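Local coordinates for aminotransferase (PDB 3IF2), which probably transfers amino groups between amino acids and keto acids with pyridoxal 5'-phosphate as cofactor, perhaps acting on valine and pyruvate, at residues 150-155 and 170-175; 185-190 and 356-361; 194-199 and 229-234; 392-397 and 414-419. One frame throughout, in Å; residues are numbered along the deposited sequence. Where two conformers were deposited one is given.

Interactions 1, 2 and 4 all reach the same mixed sheet. Interaction 2 pairs two parallel strands inside it, interaction 4 adds its antiparallel edge strand within this chain, and interaction 1 lies where the loop from strand 142-149 meets the start of strand 174-180. Interactions 2, 3 and 4 are buried, interaction 1 only partly. Backbone bonds and aromatic rings carry interaction 2, backbone bonds and aliphatic packing interaction 4, while interaction 1 relies on weak bonds, a water and proline packing. Tyr155 and Arg416 lead toward the cofactor. Interaction 3, away from the annotated sites, joins two helices by aliphatic packing plus a polar pair, and touches interaction 1 through Pro150 and Val171.

Interaction 1 (150-155 and 170-175); sequences PLTPEY and AVLPHI. With PLP (pyridoxal-5'-phosphate), chain C.
The loop that leaves strand 142-149 and carries Tyr155 to the pyridoxal phosphate runs at Thr152 past Val171, just ahead of strand 174-180. Two weak hydrogen bonds converge on Val171 O, one from Thr152 N at 3.3 Å and one from Thr152 OG1 at 3.4 Å. The hydroxyl gets there because OG1 sits between the backbone N and the carbonyl carbon (chi1 53°), which turns CG2 the other way, to within 3.7 Å of Ala170 CB. On the carbonyl side of Thr152, the Pro173 ring presses its CG to 3.2 Å from Thr152 O, and its CB meets Leu151 CG, the two side chains crossing at about a right angle. A water lies between Pro150 O (2.7 Å) and Leu172 O, within donating reach of both, and helps to link the segments. After the cis peptide bond before Pro153, Glu154 OE1 takes the N-H of Tyr155 with its anti lone pair. Tyr155 then lies over the cofactor: PLP C3 is under one ring face, toward the rim, and Tyr155 OH comes to 3.1 Å from PLP C4A. Gln116 OE1 forms a weak hydrogen bond with that hydroxyl, and Leu306 of the second subunit packs on the ring. With an alanine at Tyr155 the cofactor would probably lose its aromatic cover on this side, and Gln116 the hydroxyl it meets. An aromatic side chain laid over the pyridine ring, at the end of a loop from the large-domain sheet, is a familiar feature of the fold type I aminotransferase active site.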
# COMPACT_ATOMS: atom_id res chain seq x y z
N PRO A 150 11.49 -8.05 -22.53
CA PRO A 150 11.89 -8.75 -23.75
C PRO A 150 11.01 -8.53 -24.98
O PRO A 150 11.40 -8.89 -26.09
CB PRO A 150 11.88 -10.22 -23.31
CG PRO A 150 10.81 -10.29 -22.35
CD PRO A 150 10.80 -8.97 -21.62
N LEU A 151 9.83 -7.95 -24.78
CA LEU A 151 8.94 -7.60 -25.87
C LEU A 151 7.97 -6.50 -25.42
O LEU A 151 7.41 -6.59 -24.34
CB LEU A 151 8.19 -8.85 -26.38
CG LEU A 151 7.11 -8.72 -27.46
CD1 LEU A 151 6.96 -10.01 -28.24
CD2 LEU A 151 5.78 -8.32 -26.88
N THR A 152 7.83 -5.47 -26.24
CA THR A 152 6.87 -4.39 -26.05
C THR A 152 5.91 -4.49 -27.26
O THR A 152 6.29 -5.08 -28.27
CB THR A 152 7.55 -3.02 -25.94
OG1 THR A 152 8.40 -2.82 -27.07
CG2 THR A 152 8.40 -2.95 -24.69
N PRO A 153 4.69 -3.94 -27.18
CA PRO A 153 4.08 -3.21 -26.08
C PRO A 153 3.94 -4.01 -24.77
O PRO A 153 3.85 -5.25 -24.78
CB PRO A 153 2.70 -2.82 -26.60
CG PRO A 153 2.66 -3.20 -28.02
CD PRO A 153 3.85 -3.97 -28.38
N GLU A 154 4.01 -3.28 -23.67
CA GLU A 154 3.88 -3.84 -22.33
C GLU A 154 3.04 -2.93 -21.46
O GLU A 154 2.68 -1.84 -21.88
CB GLU A 154 5.26 -4.13 -21.71
CG GLU A 154 5.67 -5.60 -21.80
CD GLU A 154 4.87 -6.53 -20.87
OE1 GLU A 154 3.93 -6.06 -20.19
OE2 GLU A 154 5.20 -7.75 -20.84
N TYR A 155 2.76 -3.39 -20.25
CA TYR A 155 1.89 -2.71 -19.31
C TYR A 155 2.27 -1.26 -19.01
O TYR A 155 3.38 -0.99 -18.55
CB TYR A 155 1.80 -3.53 -18.02
CG TYR A 155 0.90 -2.96 -16.94
CD1 TYR A 155 -0.39 -2.50 -17.22
CD2 TYR A 155 1.34 -2.95 -15.60
CE1 TYR A 155 -1.20 -1.97 -16.19
CE2 TYR A 155 0.55 -2.46 -14.57
CZ TYR A 155 -0.72 -1.99 -14.86
OH TYR A 155 -1.44 -1.51 -13.81
N ALA A 170 13.96 -1.87 -23.24
CA ALA A 170 12.86 -2.51 -23.95
C ALA A 170 13.34 -3.02 -25.30
O ALA A 170 14.11 -2.33 -25.98
CB ALA A 170 11.77 -1.53 -24.12
N VAL A 171 12.92 -4.23 -25.68
CA VAL A 171 13.24 -4.81 -26.99
C VAL A 171 11.99 -4.72 -27.86
O VAL A 171 10.89 -5.09 -27.41
CB VAL A 171 13.73 -6.27 -26.87
CG1 VAL A 171 14.05 -6.85 -28.27
CG2 VAL A 171 14.95 -6.33 -25.97
N LEU A 172 12.14 -4.21 -29.08
CA LEU A 172 11.02 -4.07 -30.01
C LEU A 172 10.58 -5.44 -30.55
O LEU A 172 11.40 -6.36 -30.63
CB LEU A 172 11.35 -3.13 -31.16
CG LEU A 172 11.76 -1.69 -30.80
CD1 LEU A 172 11.49 -0.80 -31.99
CD2 LEU A 172 11.03 -1.11 -29.60
N PRO A 173 9.30 -5.57 -30.94
CA PRO A 173 8.83 -6.87 -31.40
C PRO A 173 8.93 -7.15 -32.90
O PRO A 173 9.04 -6.20 -33.69
CB PRO A 173 7.33 -6.78 -31.09
CG PRO A 173 7.00 -5.33 -31.39
CD PRO A 173 8.22 -4.55 -30.98
N HIS A 174 8.96 -8.44 -33.24
CA HIS A 174 8.80 -8.91 -34.61
C HIS A 174 7.28 -9.10 -34.71
O HIS A 174 6.63 -9.38 -33.70
CB HIS A 174 9.55 -10.23 -34.93
CG HIS A 174 11.02 -10.06 -35.23
ND1 HIS A 174 11.95 -11.05 -34.98
CD2 HIS A 174 11.72 -9.02 -35.75
CE1 HIS A 174 13.14 -10.64 -35.35
NE2 HIS A 174 13.03 -9.41 -35.81
N ILE A 175 6.71 -8.90 -35.89
CA ILE A 175 5.27 -9.05 -36.11
C ILE A 175 5.05 -10.12 -37.19
O ILE A 175 5.68 -10.03 -38.25
CB ILE A 175 4.62 -7.73 -36.60
CG1 ILE A 175 4.81 -6.60 -35.57
CG2 ILE A 175 3.14 -7.93 -36.92
CD1 ILE A 175 4.40 -5.20 -36.06
N1 PLP C . -0.51 -6.56 -14.33
C2 PLP C . -1.22 -6.26 -15.47
C2A PLP C . -0.78 -6.91 -16.75
C3 PLP C . -2.32 -5.38 -15.41
O3 PLP C . -3.05 -5.05 -16.52
C4 PLP C . -2.68 -4.79 -14.17
C4A PLP C . -3.69 -3.64 -14.21
O4A PLP C . -4.65 -3.60 -13.43
C5 PLP C . -1.92 -5.12 -13.00
C6 PLP C . -0.84 -6.01 -13.12
C5A PLP C . -2.20 -4.50 -11.61
O4P PLP C . -3.16 -5.20 -10.85
P PLP C . -3.35 -4.92 -9.29
O1P PLP C . -2.47 -3.90 -8.59
O2P PLP C . -3.08 -6.26 -8.71
O3P PLP C . -4.76 -4.49 -9.15
O HOH W 1 11.19 -8.31 -28.69

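Interaction 2 (185-190 and 356-361); sequences GFFKYR and PLMIHK
His360 has CG anti to its backbone N (chi1 -169°), whereas Phe187 holds CG between N and the carbonyl carbon (chi1 66°), which brings the rings together. The edge of His360 points at the face of Phe187, planes 68° apart, and His360 CA also sits over that face. Phe187 O lies 3.5 Å above the middle of the imidazole. His360 NE2 accepts the N-H of Tyr189 at 3.3 Å, nearly straight but well out of the ring plane, and ND1 donates to Lys361 O at 2.9 Å, consistent with a neutral histidine. Tyr189 CD2 comes to 3.4 Å from His360 CD2, the rings oblique, completing an aromatic cluster. An alanine in place of His360 would probably leave the Tyr189 N-H without its acceptor and open a gap beside Phe187 and Tyr189. On the other side, Phe186 and Ile359 run side by side, CD2 of Phe186 3.9 Å from Ile359 CB, under helix 324-351. The backbones pair through Ile359 N to Gly185 O (3.0 Å), Phe187 N to Ile359 O (3.2 Å) and Lys361 N to Phe187 O (2.9 Å). This is parallel strand pairing inside the small-domain mixed sheet of a fold type I aminotransferase.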
# COMPACT_ATOMS: atom_id res chain seq x y z
N GLY A 185 -6.63 -10.76 -41.01
CA GLY A 185 -6.70 -9.43 -40.43
C GLY A 185 -6.29 -9.48 -38.97
O GLY A 185 -6.77 -8.66 -38.18
N PHE A 186 -5.43 -10.44 -38.61
CA PHE A 186 -4.87 -10.60 -37.27
C PHE A 186 -3.35 -10.73 -37.30
O PHE A 186 -2.76 -11.00 -38.33
CB PHE A 186 -5.45 -11.83 -36.53
CG PHE A 186 -6.94 -11.78 -36.34
CD1 PHE A 186 -7.80 -12.28 -37.33
CD2 PHE A 186 -7.49 -11.26 -35.16
CE1 PHE A 186 -9.21 -12.25 -37.15
CE2 PHE A 186 -8.90 -11.23 -34.97
CZ PHE A 186 -9.75 -11.73 -35.97
N PHE A 187 -2.74 -10.52 -36.13
CA PHE A 187 -1.29 -10.60 -35.97
C PHE A 187 -0.88 -10.96 -34.55
O PHE A 187 -1.69 -10.90 -33.62
CB PHE A 187 -0.63 -9.29 -36.42
CG PHE A 187 -0.96 -8.08 -35.56
CD1 PHE A 187 -2.19 -7.44 -35.66
CD2 PHE A 187 -0.00 -7.54 -34.70
CE1 PHE A 187 -2.49 -6.32 -34.89
CE2 PHE A 187 -0.29 -6.40 -33.92
CZ PHE A 187 -1.54 -5.80 -34.01
N LYS A 188 0.38 -11.38 -34.41
CA LYS A 188 0.95 -11.76 -33.13
C LYS A 188 2.36 -11.21 -33.02
O LYS A 188 3.19 -11.45 -33.90
CB LYS A 188 1.02 -13.30 -33.00
CG LYS A 188 1.25 -13.84 -31.54
CD LYS A 188 1.84 -15.26 -31.50
CE LYS A 188 1.83 -15.94 -30.12
NZ LYS A 188 2.25 -15.11 -28.94
N TYR A 189 2.61 -10.47 -31.94
CA TYR A 189 3.95 -9.97 -31.62
C TYR A 189 4.78 -11.18 -31.17
O TYR A 189 4.23 -12.07 -30.49
CB TYR A 189 3.92 -8.93 -30.49
CG TYR A 189 3.25 -7.61 -30.82
CD1 TYR A 189 3.73 -6.80 -31.85
CD2 TYR A 189 2.19 -7.12 -30.05
CE1 TYR A 189 3.14 -5.56 -32.15
CE2 TYR A 189 1.58 -5.87 -30.34
CZ TYR A 189 2.08 -5.11 -31.39
OH TYR A 189 1.50 -3.91 -31.67
N ARG A 190 6.06 -11.19 -31.55
CA ARG A 190 7.00 -12.26 -31.15
C ARG A 190 8.37 -11.70 -30.73
O ARG A 190 8.82 -10.67 -31.23
CB ARG A 190 7.10 -13.37 -32.22
CG ARG A 190 5.88 -14.33 -32.19
CD ARG A 190 6.13 -15.74 -32.78
NE ARG A 190 6.12 -15.80 -34.25
CZ ARG A 190 5.05 -16.14 -34.97
NH1 ARG A 190 3.90 -16.44 -34.38
NH2 ARG A 190 5.14 -16.17 -36.29
N PRO A 356 -7.80 -0.93 -43.47
CA PRO A 356 -6.53 -1.50 -42.94
C PRO A 356 -6.44 -1.82 -41.44
O PRO A 356 -5.36 -1.67 -40.84
CB PRO A 356 -5.50 -0.41 -43.32
CG PRO A 356 -6.13 0.31 -44.45
CD PRO A 356 -7.55 0.40 -44.05
N LEU A 357 -7.53 -2.28 -40.83
CA LEU A 357 -7.55 -2.67 -39.43
C LEU A 357 -6.93 -4.03 -39.33
O LEU A 357 -7.29 -4.92 -40.10
CB LEU A 357 -8.97 -2.76 -38.85
CG LEU A 357 -9.17 -3.24 -37.38
CD1 LEU A 357 -8.49 -2.29 -36.40
CD2 LEU A 357 -10.65 -3.41 -37.03
N MSE A 358 -5.96 -4.15 -38.43
CA MSE A 358 -5.40 -5.43 -38.00
C MSE A 358 -5.79 -5.47 -36.50
O MSE A 358 -5.83 -4.43 -35.83
CB MSE A 358 -3.89 -5.48 -38.17
CG MSE A 358 -3.40 -5.30 -39.60
SE MSE A 358 -3.75 -6.86 -40.70
CE MSE A 358 -2.40 -8.08 -40.02
N ILE A 359 -6.10 -6.67 -36.01
CA ILE A 359 -6.45 -6.91 -34.61
C ILE A 359 -5.44 -7.92 -34.08
O ILE A 359 -5.15 -8.88 -34.75
CB ILE A 359 -7.89 -7.47 -34.50
CG1 ILE A 359 -8.90 -6.43 -35.01
CG2 ILE A 359 -8.24 -7.86 -33.04
CD1 ILE A 359 -10.34 -6.93 -35.06
N HIS A 360 -4.88 -7.70 -32.89
CA HIS A 360 -3.93 -8.66 -32.34
C HIS A 360 -4.74 -9.90 -31.97
O HIS A 360 -5.88 -9.75 -31.51
CB HIS A 360 -3.20 -8.11 -31.12
CG HIS A 360 -2.03 -8.94 -30.68
ND1 HIS A 360 -2.18 -10.14 -30.03
CD2 HIS A 360 -0.70 -8.73 -30.78
CE1 HIS A 360 -0.99 -10.64 -29.75
NE2 HIS A 360 -0.08 -9.80 -30.19
N LYS A 361 -4.19 -11.09 -32.24
CA LYS A 361 -4.88 -12.34 -31.89
C LYS A 361 -5.16 -12.28 -30.38
O LYS A 361 -4.21 -12.18 -29.60
CB LYS A 361 -4.10 -13.62 -32.31
CG LYS A 361 -4.57 -14.92 -31.58
CD LYS A 361 -4.11 -16.30 -32.12
CE LYS A 361 -5.32 -17.10 -32.63
NZ LYS A 361 -5.04 -18.50 -33.04
O HOH W 2 -9.12 -7.35 -39.03

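Interaction 3 (194-199 and 229-234); sequences EALENL and AHLAEI
Leu196 reaches from helix 193-197 toward helix 225-237, and its side chain can be followed outward. CB packs against Val171 CG2 on the neighbouring loop. CG, anti to the backbone N (chi1 -179°), carries the fork across, and the two methyls then go to different partners. CD1 meets Leu231 CD2 at 3.7 Å, the side chains crossing at about a right angle, and also presses on Pro150 CB. CD2 meets Ile234 CD1 at 3.6 Å, with Ile234 CG2 a little farther off. The fork is thus straddled by residues one helical turn apart, with Leu202 packing on both Leu196 and Ile234.

One residue on, Glu197 supplies the polar half. Its carboxylate faces His230 coming from the opposite direction, the two planes turned 56° apart. His230 NE2 gives weak hydrogen bonds to both oxygens, to Glu197 OE1 at 3.2 Å and to Glu197 OE2 at 3.4 Å; the second is the straighter, and OE2 lies in the plane of the imidazole at its edge. Glu197 OE2 also rests 3.7 Å from Ile234 CG1 and forms a salt bridge with Arg237, while Phe193 stacks on the His230 ring. The carboxylate therefore has an arginine as its main partner and a histidine as a lesser one. Its negative charge might favour a proton on His230, though Arg237 would offset part of that effect; the contact sets an aliphatic core beside a weakly bonded carboxylate-imidazole pair.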
# COMPACT_ATOMS: atom_id res chain seq x y z
N GLU A 194 17.42 -12.16 -31.47
CA GLU A 194 18.67 -11.62 -32.08
C GLU A 194 19.02 -10.30 -31.37
O GLU A 194 20.11 -10.16 -30.82
CB GLU A 194 18.52 -11.42 -33.62
CG GLU A 194 19.77 -10.94 -34.35
N ALA A 195 18.05 -9.38 -31.34
CA ALA A 195 18.19 -8.06 -30.71
C ALA A 195 18.43 -8.12 -29.19
O ALA A 195 19.30 -7.42 -28.68
CB ALA A 195 16.97 -7.21 -30.99
N LEU A 196 17.65 -8.95 -28.50
CA LEU A 196 17.73 -9.09 -27.03
C LEU A 196 19.04 -9.69 -26.54
O LEU A 196 19.71 -9.14 -25.65
CB LEU A 196 16.53 -9.92 -26.51
CG LEU A 196 16.33 -10.20 -25.02
CD1 LEU A 196 14.88 -10.66 -24.77
CD2 LEU A 196 17.30 -11.22 -24.40
N GLU A 197 19.42 -10.81 -27.16
CA GLU A 197 20.58 -11.61 -26.73
C GLU A 197 21.91 -10.88 -27.00
O GLU A 197 22.91 -11.17 -26.34
CB GLU A 197 20.48 -13.01 -27.36
CG GLU A 197 21.04 -14.20 -26.57
CD GLU A 197 20.24 -15.52 -26.82
OE1 GLU A 197 19.41 -15.60 -27.77
OE2 GLU A 197 20.42 -16.49 -26.04
N ASN A 198 21.89 -9.93 -27.94
CA ASN A 198 23.02 -9.06 -28.29
C ASN A 198 22.95 -7.64 -27.69
O ASN A 198 23.85 -6.83 -27.95
CB ASN A 198 23.18 -8.98 -29.82
CG ASN A 198 23.65 -10.29 -30.43
OD1 ASN A 198 24.84 -10.64 -30.32
ND2 ASN A 198 22.74 -11.01 -31.08
N LEU A 199 21.92 -7.34 -26.90
CA LEU A 199 21.79 -6.02 -26.24
C LEU A 199 23.05 -5.76 -25.38
O LEU A 199 23.41 -6.62 -24.56
CB LEU A 199 20.54 -5.97 -25.37
CG LEU A 199 20.11 -4.63 -24.80
CD1 LEU A 199 19.71 -3.67 -25.91
CD2 LEU A 199 18.93 -4.86 -23.88
N ALA A 229 10.78 -20.47 -22.11
CA ALA A 229 11.90 -21.36 -21.80
C ALA A 229 13.23 -20.68 -22.13
O ALA A 229 14.17 -20.71 -21.34
CB ALA A 229 11.79 -22.67 -22.55
N HIS A 230 13.27 -20.05 -23.30
CA HIS A 230 14.45 -19.33 -23.80
C HIS A 230 14.79 -18.19 -22.82
O HIS A 230 15.95 -18.06 -22.41
CB HIS A 230 14.17 -18.80 -25.22
CG HIS A 230 15.39 -18.41 -25.99
ND1 HIS A 230 15.38 -18.29 -27.37
CD2 HIS A 230 16.66 -18.15 -25.61
CE1 HIS A 230 16.58 -17.94 -27.79
NE2 HIS A 230 17.38 -17.84 -26.74
N LEU A 231 13.78 -17.40 -22.42
CA LEU A 231 13.99 -16.29 -21.46
C LEU A 231 14.51 -16.78 -20.11
O LEU A 231 15.40 -16.14 -19.52
CB LEU A 231 12.74 -15.42 -21.30
CG LEU A 231 12.32 -14.57 -22.50
CD1 LEU A 231 10.91 -14.04 -22.30
CD2 LEU A 231 13.32 -13.43 -22.80
N ALA A 232 13.99 -17.92 -19.63
CA ALA A 232 14.49 -18.55 -18.39
C ALA A 232 15.99 -18.93 -18.50
O ALA A 232 16.71 -18.77 -17.52
CB ALA A 232 13.64 -19.76 -18.02
N GLU A 233 16.44 -19.43 -19.66
CA GLU A 233 17.89 -19.75 -19.88
C GLU A 233 18.72 -18.48 -19.86
O GLU A 233 19.71 -18.40 -19.13
CB GLU A 233 18.17 -20.42 -21.23
CG GLU A 233 17.63 -21.83 -21.46
CD GLU A 233 18.04 -22.38 -22.85
OE1 GLU A 233 17.82 -21.68 -23.88
OE2 GLU A 233 18.59 -23.51 -22.90
N ILE A 234 18.30 -17.50 -20.66
CA ILE A 234 18.98 -16.19 -20.75
C ILE A 234 19.10 -15.60 -19.35
O ILE A 234 20.20 -15.21 -18.95
CB ILE A 234 18.28 -15.19 -21.71
CG1 ILE A 234 18.32 -15.69 -23.15
CG2 ILE A 234 18.97 -13.84 -21.69
CD1 ILE A 234 17.52 -14.85 -24.09

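Interaction 4 (392-397 and 414-419)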
# COMPACT_ATOMS: atom_id res chain seq x y z
N LEU A 392 -14.05 6.80 -25.15
CA LEU A 392 -12.70 6.79 -24.58
C LEU A 392 -12.00 5.46 -24.77
O LEU A 392 -12.52 4.44 -24.36
CB LEU A 392 -12.73 7.16 -23.10
CG LEU A 392 -12.77 8.68 -22.80
CD1 LEU A 392 -14.04 9.35 -23.30
CD2 LEU A 392 -12.59 8.93 -21.30
N ILE A 393 -10.84 5.49 -25.42
CA ILE A 393 -9.96 4.34 -25.60
C ILE A 393 -8.58 4.78 -25.08
O ILE A 393 -8.46 5.87 -24.56
CB ILE A 393 -9.98 3.83 -27.08
CG1 ILE A 393 -9.60 4.90 -28.12
CG2 ILE A 393 -11.40 3.35 -27.43
CD1 ILE A 393 -8.15 5.33 -28.13
N VAL A 394 -7.55 3.94 -25.18
CA VAL A 394 -6.19 4.33 -24.77
C VAL A 394 -5.25 4.28 -26.01
O VAL A 394 -5.21 3.27 -26.71
CB VAL A 394 -5.64 3.44 -23.64
CG1 VAL A 394 -4.36 4.05 -23.06
CG2 VAL A 394 -6.67 3.33 -22.51
N PRO A 395 -4.50 5.39 -26.28
CA PRO A 395 -3.58 5.39 -27.44
C PRO A 395 -2.32 4.57 -27.15
O PRO A 395 -1.89 4.46 -25.99
CB PRO A 395 -3.27 6.87 -27.64
CG PRO A 395 -3.33 7.46 -26.29
CD PRO A 395 -4.35 6.63 -25.49
N SER A 396 -1.75 3.99 -28.20
CA SER A 396 -0.57 3.12 -28.10
C SER A 396 0.76 3.72 -27.64
O SER A 396 1.59 2.99 -27.10
CB SER A 396 -0.32 2.44 -29.45
OG SER A 396 -0.30 3.37 -30.55
N GLU A 397 0.97 5.03 -27.83
CA GLU A 397 2.26 5.61 -27.48
C GLU A 397 2.70 5.52 -26.01
O GLU A 397 3.88 5.72 -25.73
CB GLU A 397 2.40 7.03 -28.03
CG GLU A 397 1.59 8.12 -27.36
CD GLU A 397 1.91 9.48 -27.96
OE1 GLU A 397 1.44 9.76 -29.10
OE2 GLU A 397 2.64 10.26 -27.29
N CYS A 414 -1.70 2.30 -33.01
CA CYS A 414 -2.58 1.37 -32.30
C CYS A 414 -3.40 1.98 -31.18
O CYS A 414 -3.12 3.10 -30.74
CB CYS A 414 -1.78 0.17 -31.80
SG CYS A 414 -0.89 -0.61 -33.12
N ILE A 415 -4.46 1.27 -30.79
CA ILE A 415 -5.27 1.63 -29.61
C ILE A 415 -5.59 0.39 -28.77
O ILE A 415 -5.65 -0.72 -29.31
CB ILE A 415 -6.57 2.46 -29.96
CG1 ILE A 415 -7.66 1.62 -30.65
CG2 ILE A 415 -6.22 3.73 -30.79
CD1 ILE A 415 -8.91 2.44 -31.04
N ARG A 416 -5.73 0.57 -27.46
CA ARG A 416 -6.20 -0.48 -26.54
C ARG A 416 -7.69 -0.19 -26.27
O ARG A 416 -8.07 0.97 -26.00
CB ARG A 416 -5.43 -0.52 -25.23
CG ARG A 416 -5.69 -1.77 -24.41
CD ARG A 416 -5.18 -1.62 -22.99
NE ARG A 416 -5.96 -0.68 -22.20
CZ ARG A 416 -5.67 -0.30 -20.96
NH1 ARG A 416 -4.60 -0.78 -20.30
NH2 ARG A 416 -6.47 0.56 -20.34
N MSE A 417 -8.51 -1.25 -26.35
CA MSE A 417 -9.97 -1.18 -26.15
C MSE A 417 -10.37 -2.23 -25.12
O MSE A 417 -10.00 -3.39 -25.27
CB MSE A 417 -10.67 -1.50 -27.46
CG MSE A 417 -12.17 -1.34 -27.43
SE MSE A 417 -12.98 -1.78 -29.12
CE MSE A 417 -12.56 -3.65 -29.07
N SER A 418 -11.13 -1.85 -24.10
CA SER A 418 -11.56 -2.81 -23.08
C SER A 418 -12.79 -3.61 -23.55
O SER A 418 -13.81 -3.03 -23.92
CB SER A 418 -11.89 -2.13 -21.75
OG SER A 418 -12.32 -3.14 -20.80
N ILE A 419 -12.67 -4.94 -23.55
CA ILE A 419 -13.81 -5.83 -23.83
C ILE A 419 -14.53 -6.28 -22.53
O ILE A 419 -15.38 -7.14 -22.61
CB ILE A 419 -13.50 -6.97 -24.87
CG1 ILE A 419 -12.35 -7.91 -24.45
CG2 ILE A 419 -13.24 -6.33 -26.25
CD1 ILE A 419 -12.62 -8.74 -23.21
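Ile393 comes first, packing over Ile415: its CD1 touches Ile415 CG2 at 3.7 Å and its CB lies near Arg416 O. CG1 stands between the backbone N and the carbonyl carbon (chi1 57°), and with chi2 also near 70° CD1 turns across to Ile415; helix 379-388 covers this side through Tyr383 and Leu386. Val394 follows and forms the hydrogen-bonded antiparallel pair with Arg416: Val394 N to Arg416 O at 3.1 Å, and Arg416 N to Val394 O at 2.9 Å, both nearly straight. Their side chains run alongside, pointing the same way, with Val394 CG2 3.5 Å from Arg416 NH2. The guanidinium finds its main polar partner in Asn217, to which NH1 hydrogen-bonds. Pro395, lacking an N-H, stands opposite Ile415 in the backbone register as the non-hydrogen-bonded pair. Next, Ser396 N donates to Cys414 O at 3.0 Å from above the carbonyl plane, Ser396 CB lies 3.6 Å from Cys414 CB, and the hydroxyl bonds with Ala411 O and Thr379. This short antiparallel pair forms one edge of the small-domain sheet within this chain, and it holds Arg416 beside Asn217, near the cofactor, where class I aminotransferases commonly carry the arginine for the substrate carboxylate.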